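Local atomic coordinates of flavodoxin (Methanosarcina acetivorans C2A, PDB entry 5WID), a protein that binds flavin mononucleotide and, as a member of the flavodoxin family, probably serves as a small electron carrier. Residues K2-Y7 against E49-G54. Residues are numbered along the deposited sequence; the frame is centred on the assembly and turned at random.
Sequences KAIVVY and EAIAVG. With ACT (acetate ion), chain F.
V6 and A52 meet by the straightest rung of a parallel ladder, V6 N to A52 O at 2.8 Å with an N-H...O angle of 180°. I4 N reaches A50 O at 3.0 Å, A52 N returns to I4 O, and G54 N closes on V6 O. At the entry of the ladder E49 grips K2 twice: its N meets K2 O at 2.8 Å, while its chain, turned about CB-CG (chi2 80°), carries OE1 back to K2 N at 3.0 Å, K2 N approaching almost in line with the C-O bond. I4 and I51 run alongside each other, CG2 of I4 against CG1 of I51 at 3.6 Å; on the other face A3 CB faces A50 CB at 4.2 Å. Y7 OH donates to OXT of an acetate, probably from the crystallisation liquor, at 2.6 Å, with OXT at the ring edge near its plane. Strand 50-58 is the middle strand of the parallel flavodoxin sheet, which lies between helices, and 2-8 is its neighbour; just past Y7 the latter runs into the FMN-binding S9-T14. Strand 31-36 bonds the far edge of 2-7 through A3, V5 and Y7, and K2 NZ hydrogen-bonds to Q33 OE1. Helix 13-27 covers V5 and Y7.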
loop_
_atom_site.group_PDB
_atom_site.type_symbol
_atom_site.label_atom_id
_atom_site.label_comp_id
_atom_site.label_asym_id
_atom_site.label_seq_id
_atom_site.Cartn_x
_atom_site.Cartn_y
_atom_site.Cartn_z
ATOM N N LYS A 2 -13.252 -2.590 -5.991
ATOM C CA LYS A 2 -12.169 -1.691 -6.372
ATOM C C LYS A 2 -11.108 -1.625 -5.284
ATOM O O LYS A 2 -11.425 -1.519 -4.097
ATOM C CB LYS A 2 -12.726 -0.289 -6.654
ATOM C CG LYS A 2 -11.691 0.759 -6.999
ATOM C CD LYS A 2 -10.905 0.374 -8.234
ATOM C CE LYS A 2 -10.146 1.567 -8.777
ATOM N NZ LYS A 2 -9.719 2.472 -7.675
ATOM N N ALA A 3 -9.845 -1.698 -5.697
ATOM C CA ALA A 3 -8.720 -1.517 -4.796
ATOM C C ALA A 3 -7.874 -0.356 -5.290
ATOM O O ALA A 3 -7.859 -0.042 -6.485
ATOM C CB ALA A 3 -7.850 -2.776 -4.705
ATOM N N ILE A 4 -7.155 0.274 -4.372
ATOM C CA ILE A 4 -6.234 1.342 -4.730
ATOM C C ILE A 4 -4.896 1.058 -4.058
ATOM O O ILE A 4 -4.856 0.646 -2.894
ATOM C CB ILE A 4 -6.802 2.727 -4.353
ATOM C CG1 ILE A 4 -5.872 3.852 -4.797
ATOM C CG2 ILE A 4 -7.087 2.842 -2.871
ATOM C CD1 ILE A 4 -6.663 5.094 -5.208
ATOM N N VAL A 5 -3.812 1.200 -4.818
ATOM C CA VAL A 5 -2.451 0.992 -4.321
ATOM C C VAL A 5 -1.755 2.348 -4.402
ATOM O O VAL A 5 -1.485 2.843 -5.503
ATOM C CB VAL A 5 -1.685 -0.067 -5.125
ATOM C CG1 VAL A 5 -0.302 -0.300 -4.495
ATOM C CG2 VAL A 5 -2.492 -1.385 -5.244
ATOM N N VAL A 6 -1.496 2.957 -3.245
ATOM C CA VAL A 6 -0.982 4.324 -3.142
ATOM C C VAL A 6 0.447 4.251 -2.633
ATOM O O VAL A 6 0.716 3.516 -1.680
ATOM C CB VAL A 6 -1.833 5.169 -2.173
ATOM C CG1 VAL A 6 -1.288 6.618 -2.096
ATOM C CG2 VAL A 6 -3.298 5.131 -2.560
ATOM N N TYR A 7 1.353 5.037 -3.221
ATOM C CA TYR A 7 2.759 4.896 -2.833
ATOM C C TYR A 7 3.492 6.234 -2.863
ATOM O O TYR A 7 3.100 7.183 -3.554
ATOM C CB TYR A 7 3.498 3.886 -3.739
ATOM C CG TYR A 7 3.515 4.324 -5.178
ATOM C CD1 TYR A 7 2.457 4.024 -6.032
ATOM C CD2 TYR A 7 4.567 5.089 -5.675
ATOM C CE1 TYR A 7 2.456 4.463 -7.347
ATOM C CE2 TYR A 7 4.572 5.537 -6.988
ATOM C CZ TYR A 7 3.512 5.219 -7.819
ATOM O OH TYR A 7 3.506 5.653 -9.130
ATOM N N GLU A 49 -12.639 -0.489 -1.804
ATOM C CA GLU A 49 -12.855 -1.479 -0.749
ATOM C C GLU A 49 -11.559 -1.856 -0.041
ATOM O O GLU A 49 -11.597 -2.292 1.116
ATOM C CB GLU A 49 -13.493 -2.754 -1.319
ATOM C CG GLU A 49 -15.023 -2.743 -1.343
ATOM C CD GLU A 49 -15.561 -1.957 -2.510
ATOM O OE1 GLU A 49 -14.823 -1.790 -3.509
ATOM O OE2 GLU A 49 -16.721 -1.505 -2.441
ATOM N N ALA A 50 -10.413 -1.707 -0.711
ATOM C CA ALA A 50 -9.115 -2.039 -0.138
ATOM C C ALA A 50 -8.133 -0.942 -0.515
ATOM O O ALA A 50 -8.139 -0.460 -1.652
ATOM C CB ALA A 50 -8.591 -3.397 -0.641
ATOM N N ILE A 51 -7.297 -0.552 0.441
ATOM C CA ILE A 51 -6.308 0.502 0.240
ATOM C C ILE A 51 -4.966 -0.032 0.710
ATOM O O ILE A 51 -4.792 -0.308 1.906
ATOM C CB ILE A 51 -6.668 1.790 1.001
ATOM C CG1 ILE A 51 -8.027 2.318 0.534
ATOM C CG2 ILE A 51 -5.567 2.845 0.810
ATOM C CD1 ILE A 51 -8.637 3.393 1.466
ATOM N N ALA A 52 -4.018 -0.169 -0.221
ATOM C CA ALA A 52 -2.645 -0.543 0.100
ATOM C C ALA A 52 -1.793 0.718 0.041
ATOM O O ALA A 52 -1.950 1.531 -0.875
ATOM C CB ALA A 52 -2.116 -1.599 -0.883
ATOM N N VAL A 53 -0.933 0.913 1.042
ATOM C CA VAL A 53 -0.127 2.129 1.132
ATOM C C VAL A 53 1.339 1.742 1.288
ATOM O O VAL A 53 1.672 0.913 2.142
ATOM C CB VAL A 53 -0.574 3.022 2.301
ATOM C CG1 VAL A 53 0.337 4.247 2.430
ATOM C CG2 VAL A 53 -2.038 3.477 2.103
ATOM N N GLY A 54 2.202 2.353 0.478
ATOM C CA GLY A 54 3.618 2.042 0.506
ATOM C C GLY A 54 4.490 3.281 0.556
ATOM O O GLY A 54 4.177 4.314 -0.030
HETATM C C ACT F . 4.558 8.629 -10.252
HETATM O O ACT F . 5.016 9.785 -10.045
HETATM O OXT ACT F . 5.004 7.675 -9.558
HETATM C CH3 ACT F . 3.532 8.395 -11.301
#